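Local coordinates for endo-xylogalacturonan hydrolase A (Aspergillus tubingensis, PDB 4C2L), which hydrolyses xylogalacturonan, the xylose-substituted galacturonan backbone found in the hairy regions of pectin, as a secreted glycoside hydrolase of family 28, at residues A[80-92]-A[119-133]. Numbering follows the deposited sequence. Where two conformers were deposited one is given.
Sequences FASDTDYWSGRTA and DAWDLFASDSSYSRP. With SO4 (sulfate ion), chain F.
The phenol of Y130 reaches the short helix 84-87 edge-on and gives its hydroxyl hydrogen to the carbonyl of T84, OH to O 2.7 Å, in the carbonyl plane on a lone pair. With CG anti to the backbone N (chi1 -177°), the ring extends from its loop to this buried spot, where L123 CD2 sits over the centre of one face and T84 CB lies 3.3 Å from Y130 OH. Farther along, G89 N in the type II turn W87-R90 donates to S131 O at 2.9 Å, nearly straight at 166°. P133 pushes its CG to 3.7 Å from W87 CE3, while Y86 CD2 lies over the centre of one face of the indole, whose NE1 donates to A81 O. Two waters stitch the loops, one between S88 OG and S131 N, the other between R90 O and S131 OG. R90 NH1 and T91 N hold a sulfate. Beyond P133 the chain enters strand 134-139 of the parallel beta-helix, and the guanidinium of R132 bonds through NH1 to the carbonyls of P155 and K186 and through NH2 to N187 OD1, near the probable proton donor D210. Two bonds to main-chain carbonyls, with apolar contacts beside them, thus hold these two excursions from the beta-helix to each other.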
loop_
_atom_site.group_PDB
_atom_site.type_symbol
_atom_site.label_atom_id
_atom_site.label_comp_id
_atom_site.label_asym_id
_atom_site.label_seq_id
_atom_site.Cartn_x
_atom_site.Cartn_y
_atom_site.Cartn_z
ATOM N N PHE A 80 13.676 -7.469 -13.324
ATOM C CA PHE A 80 14.709 -7.516 -12.278
ATOM C C PHE A 80 15.234 -8.914 -12.019
ATOM O O PHE A 80 14.494 -9.894 -12.104
ATOM C CB PHE A 80 14.172 -6.942 -10.971
ATOM C CG PHE A 80 14.197 -5.461 -10.935
ATOM C CD1 PHE A 80 15.380 -4.783 -10.622
ATOM C CD2 PHE A 80 13.044 -4.717 -11.218
ATOM C CE1 PHE A 80 15.405 -3.394 -10.591
ATOM C CE2 PHE A 80 13.078 -3.327 -11.187
ATOM C CZ PHE A 80 14.253 -2.671 -10.870
ATOM N N ALA A 81 16.526 -9.001 -11.698
ATOM C CA ALA A 81 17.112 -10.252 -11.225
ATOM C C ALA A 81 16.531 -10.629 -9.873
ATOM O O ALA A 81 16.269 -9.754 -9.053
ATOM C CB ALA A 81 18.615 -10.100 -11.094
ATOM N N SER A 82 16.341 -11.926 -9.640
ATOM C CA SER A 82 15.921 -12.399 -8.311
ATOM C C SER A 82 17.048 -12.253 -7.284
ATOM O O SER A 82 16.791 -11.948 -6.122
ATOM C CB SER A 82 15.457 -13.854 -8.394
ATOM O OG SER A 82 16.535 -14.666 -8.854
ATOM N N ASP A 83 18.284 -12.487 -7.737
ATOM C CA ASP A 83 19.536 -12.435 -6.935
ATOM C C ASP A 83 19.306 -12.081 -5.461
ATOM O O ASP A 83 19.511 -10.939 -5.040
ATOM C CB ASP A 83 20.490 -11.440 -7.604
ATOM C CG ASP A 83 21.938 -11.555 -7.124
ATOM O OD1 ASP A 83 22.220 -12.156 -6.058
ATOM O OD2 ASP A 83 22.810 -10.990 -7.830
ATOM N N THR A 84 18.877 -13.060 -4.664
ATOM C CA THR A 84 18.517 -12.744 -3.277
ATOM C C THR A 84 19.689 -12.229 -2.422
ATOM O O THR A 84 19.472 -11.432 -1.526
ATOM C CB THR A 84 17.789 -13.910 -2.568
ATOM O OG1 THR A 84 18.589 -15.095 -2.641
ATOM C CG2 THR A 84 16.447 -14.154 -3.237
ATOM N N ASP A 85 20.915 -12.683 -2.704
ATOM C CA ASP A 85 22.084 -12.187 -1.983
ATOM C C ASP A 85 22.279 -10.702 -2.273
ATOM O O ASP A 85 22.613 -9.921 -1.375
ATOM C CB ASP A 85 23.361 -12.931 -2.408
ATOM C CG ASP A 85 23.492 -14.321 -1.787
ATOM O OD1 ASP A 85 22.678 -14.713 -0.929
ATOM O OD2 ASP A 85 24.449 -15.029 -2.174
ATOM N N TYR A 86 22.097 -10.310 -3.534
ATOM C CA TYR A 86 22.270 -8.900 -3.889
ATOM C C TYR A 86 21.217 -8.010 -3.205
ATOM O O TYR A 86 21.538 -6.962 -2.626
ATOM C CB TYR A 86 22.236 -8.698 -5.412
ATOM C CG TYR A 86 22.282 -7.238 -5.777
ATOM C CD1 TYR A 86 23.510 -6.555 -5.860
ATOM C CD2 TYR A 86 21.091 -6.504 -5.983
ATOM C CE1 TYR A 86 23.548 -5.200 -6.164
ATOM C CE2 TYR A 86 21.128 -5.159 -6.281
ATOM C CZ TYR A 86 22.346 -4.510 -6.378
ATOM O OH TYR A 86 22.367 -3.173 -6.685
ATOM N N TRP A 87 19.959 -8.425 -3.283
ATOM C CA TRP A 87 18.857 -7.600 -2.783
ATOM C C TRP A 87 18.738 -7.581 -1.291
ATOM O O TRP A 87 18.042 -6.722 -0.735
ATOM C CB TRP A 87 17.535 -8.078 -3.400
ATOM C CG TRP A 87 17.494 -7.776 -4.866
ATOM C CD1 TRP A 87 17.479 -8.674 -5.934
ATOM C CD2 TRP A 87 17.504 -6.450 -5.478
ATOM N NE1 TRP A 87 17.468 -7.996 -7.135
ATOM C CE2 TRP A 87 17.481 -6.662 -6.931
ATOM C CE3 TRP A 87 17.529 -5.152 -4.987
ATOM C CZ2 TRP A 87 17.477 -5.601 -7.829
ATOM C CZ3 TRP A 87 17.512 -4.089 -5.904
ATOM C CH2 TRP A 87 17.491 -4.314 -7.291
ATOM N N SER A 88 19.419 -8.508 -0.624
ATOM C CA SER A 88 19.331 -8.631 0.835
ATOM C C SER A 88 19.552 -7.289 1.563
ATOM O O SER A 88 20.614 -6.677 1.437
ATOM C CB SER A 88 20.359 -9.662 1.334
ATOM O OG SER A 88 20.191 -9.864 2.722
ATOM N N GLY A 89 18.548 -6.854 2.319
ATOM C CA GLY A 89 18.625 -5.624 3.103
ATOM C C GLY A 89 18.607 -4.317 2.319
ATOM O O GLY A 89 18.779 -3.240 2.904
ATOM N N ARG A 90 18.423 -4.392 1.005
ATOM C CA ARG A 90 18.395 -3.185 0.194
ATOM C C ARG A 90 17.052 -2.474 0.298
ATOM O O ARG A 90 16.007 -3.108 0.432
ATOM C CB ARG A 90 18.735 -3.495 -1.269
ATOM C CG ARG A 90 20.186 -3.932 -1.438
ATOM C CD ARG A 90 20.645 -3.795 -2.885
ATOM N NE ARG A 90 22.062 -4.150 -2.998
ATOM C CZ ARG A 90 23.076 -3.323 -2.720
ATOM N NH1 ARG A 90 22.857 -2.071 -2.308
ATOM N NH2 ARG A 90 24.320 -3.770 -2.845
ATOM N N THR A 91 17.087 -1.147 0.217
ATOM C CA THR A 91 15.885 -0.342 0.353
ATOM C C THR A 91 14.951 -0.422 -0.856
ATOM O O THR A 91 13.738 -0.590 -0.698
ATOM C CB THR A 91 16.274 1.120 0.633
ATOM O OG1 THR A 91 16.908 1.166 1.916
ATOM C CG2 THR A 91 15.036 2.040 0.638
ATOM N N ALA A 92 15.517 -0.272 -2.054
ATOM C CA ALA A 92 14.725 0.006 -3.255
ATOM C C ALA A 92 15.269 -0.756 -4.457
ATOM O O ALA A 92 16.481 -0.915 -4.600
ATOM C CB ALA A 92 14.780 1.490 -3.562
ATOM N N ASP A 119 11.694 -16.017 -5.656
ATOM C CA ASP A 119 12.784 -16.493 -4.810
ATOM C C ASP A 119 12.768 -15.804 -3.445
ATOM O O ASP A 119 13.007 -16.448 -2.420
ATOM C CB ASP A 119 14.138 -16.294 -5.489
ATOM C CG ASP A 119 14.370 -17.257 -6.639
ATOM O OD1 ASP A 119 13.522 -18.142 -6.899
ATOM O OD2 ASP A 119 15.415 -17.108 -7.301
ATOM N N ALA A 120 12.489 -14.503 -3.445
ATOM C CA ALA A 120 12.405 -13.735 -2.206
ATOM C C ALA A 120 11.274 -14.259 -1.334
ATOM O O ALA A 120 11.434 -14.381 -0.116
ATOM C CB ALA A 120 12.224 -12.251 -2.501
ATOM N N TRP A 121 10.124 -14.576 -1.936
ATOM C CA TRP A 121 9.014 -15.075 -1.109
ATOM C C TRP A 121 9.339 -16.402 -0.493
ATOM O O TRP A 121 8.982 -16.668 0.646
ATOM C CB TRP A 121 7.721 -15.203 -1.904
ATOM C CG TRP A 121 7.318 -13.947 -2.611
ATOM C CD1 TRP A 121 7.550 -12.625 -2.217
ATOM C CD2 TRP A 121 6.580 -13.854 -3.873
ATOM N NE1 TRP A 121 7.026 -11.750 -3.147
ATOM C CE2 TRP A 121 6.422 -12.432 -4.155
ATOM C CE3 TRP A 121 6.063 -14.792 -4.781
ATOM C CZ2 TRP A 121 5.773 -11.972 -5.306
ATOM C CZ3 TRP A 121 5.399 -14.322 -5.922
ATOM C CH2 TRP A 121 5.253 -12.948 -6.179
ATOM N N ASP A 122 10.019 -17.257 -1.247
ATOM C CA ASP A 122 10.366 -18.584 -0.741
ATOM C C ASP A 122 11.439 -18.508 0.335
ATOM O O ASP A 122 11.364 -19.220 1.343
ATOM C CB ASP A 122 10.810 -19.491 -1.892
ATOM C CG ASP A 122 9.661 -19.839 -2.839
ATOM O OD1 ASP A 122 8.508 -19.994 -2.408
ATOM O OD2 ASP A 122 9.933 -20.001 -4.027
ATOM N N LEU A 123 12.420 -17.627 0.143
ATOM C CA LEU A 123 13.453 -17.407 1.157
ATOM C C LEU A 123 12.852 -16.821 2.434
ATOM O O LEU A 123 13.108 -17.310 3.528
ATOM C CB LEU A 123 14.562 -16.503 0.623
ATOM C CG LEU A 123 15.743 -16.216 1.554
ATOM C CD1 LEU A 123 16.353 -17.504 2.100
ATOM C CD2 LEU A 123 16.794 -15.418 0.788
ATOM N N PHE A 124 12.029 -15.788 2.284
ATOM C CA PHE A 124 11.384 -15.186 3.449
ATOM C C PHE A 124 10.526 -16.209 4.216
ATOM O O PHE A 124 10.450 -16.166 5.436
ATOM C CB PHE A 124 10.519 -14.015 3.014
ATOM C CG PHE A 124 9.850 -13.322 4.155
ATOM C CD1 PHE A 124 10.598 -12.525 5.010
ATOM C CD2 PHE A 124 8.487 -13.493 4.398
ATOM C CE1 PHE A 124 9.997 -11.877 6.076
ATOM C CE2 PHE A 124 7.883 -12.854 5.470
ATOM C CZ PHE A 124 8.648 -12.050 6.311
ATOM N N ALA A 125 9.870 -17.111 3.487
ATOM C CA ALA A 125 9.018 -18.136 4.106
ATOM C C ALA A 125 9.813 -19.037 5.054
ATOM O O ALA A 125 9.304 -19.420 6.105
ATOM C CB ALA A 125 8.318 -18.968 3.035
ATOM N N SER A 126 11.061 -19.338 4.697
ATOM C CA SER A 126 11.924 -20.192 5.532
ATOM C C SER A 126 12.751 -19.395 6.532
ATOM O O SER A 126 13.208 -19.943 7.544
ATOM C CB SER A 126 12.868 -21.026 4.665
ATOM O OG SER A 126 12.180 -22.079 4.027
ATOM N N ASP A 127 12.958 -18.112 6.245
ATOM C CA ASP A 127 13.832 -17.261 7.058
ATOM C C ASP A 127 13.249 -15.848 7.159
ATOM O O ASP A 127 13.458 -15.013 6.287
ATOM C CB ASP A 127 15.226 -17.230 6.427
ATOM C CG ASP A 127 16.223 -16.359 7.202
ATOM O OD1 ASP A 127 15.876 -15.770 8.249
ATOM O OD2 ASP A 127 17.370 -16.256 6.728
ATOM N N SER A 128 12.518 -15.591 8.232
ATOM C CA SER A 128 11.814 -14.331 8.384
ATOM C C SER A 128 12.775 -13.146 8.594
ATOM O O SER A 128 12.339 -12.011 8.589
ATOM C CB SER A 128 10.825 -14.423 9.552
ATOM O OG SER A 128 11.550 -14.609 10.754
ATOM N N SER A 129 14.070 -13.412 8.764
ATOM C CA SER A 129 15.040 -12.330 8.916
ATOM C C SER A 129 15.473 -11.768 7.553
ATOM O O SER A 129 16.180 -10.757 7.495
ATOM C CB SER A 129 16.263 -12.781 9.727
ATOM O OG SER A 129 17.123 -13.593 8.949
ATOM N N TYR A 130 15.079 -12.434 6.465
ATOM C CA TYR A 130 15.436 -11.944 5.136
ATOM C C TYR A 130 14.706 -10.617 4.859
ATOM O O TYR A 130 13.479 -10.540 4.962
ATOM C CB TYR A 130 15.150 -12.994 4.049
ATOM C CG TYR A 130 15.588 -12.519 2.686
ATOM C CD1 TYR A 130 16.927 -12.210 2.441
ATOM C CD2 TYR A 130 14.667 -12.357 1.646
ATOM C CE1 TYR A 130 17.351 -11.760 1.199
ATOM C CE2 TYR A 130 15.087 -11.914 0.391
ATOM C CZ TYR A 130 16.425 -11.600 0.182
ATOM O OH TYR A 130 16.862 -11.128 -1.052
ATOM N N SER A 131 15.472 -9.580 4.524
ATOM C CA SER A 131 14.963 -8.232 4.341
ATOM C C SER A 131 14.941 -7.923 2.842
ATOM O O SER A 131 15.963 -8.050 2.159
ATOM C CB SER A 131 15.879 -7.235 5.076
ATOM O OG SER A 131 15.449 -5.904 4.898
ATOM N N ARG A 132 13.756 -7.558 2.352
ATOM C CA ARG A 132 13.513 -7.386 0.906
ATOM C C ARG A 132 13.281 -5.925 0.520
ATOM O O ARG A 132 12.695 -5.155 1.291
ATOM C CB ARG A 132 12.279 -8.193 0.483
ATOM C CG ARG A 132 12.403 -9.688 0.729
ATOM C CD ARG A 132 11.031 -10.331 0.703
ATOM N NE ARG A 132 10.334 -10.072 1.970
ATOM C CZ ARG A 132 9.024 -10.189 2.150
ATOM N NH1 ARG A 132 8.229 -10.512 1.134
ATOM N NH2 ARG A 132 8.502 -9.974 3.359
ATOM N N PRO A 133 13.691 -5.546 -0.704
ATOM C CA PRO A 133 13.509 -4.172 -1.163
ATOM C C PRO A 133 12.081 -3.873 -1.636
ATOM O O PRO A 133 11.356 -4.786 -2.022
ATOM C CB PRO A 133 14.451 -4.086 -2.371
ATOM C CG PRO A 133 14.463 -5.493 -2.909
ATOM C CD PRO A 133 14.420 -6.373 -1.686
HETATM S S SO4 F . 20.811 -0.111 -0.291
HETATM O O1 SO4 F . 21.345 -1.199 0.568
HETATM O O2 SO4 F . 21.821 0.972 -0.320
HETATM O O3 SO4 F . 19.547 0.368 0.306
HETATM O O4 SO4 F . 20.590 -0.605 -1.672
HETATM O O HOH W 1 18.357 -9.744 4.673
HETATM O O HOH W 2 15.342 -4.101 2.942
#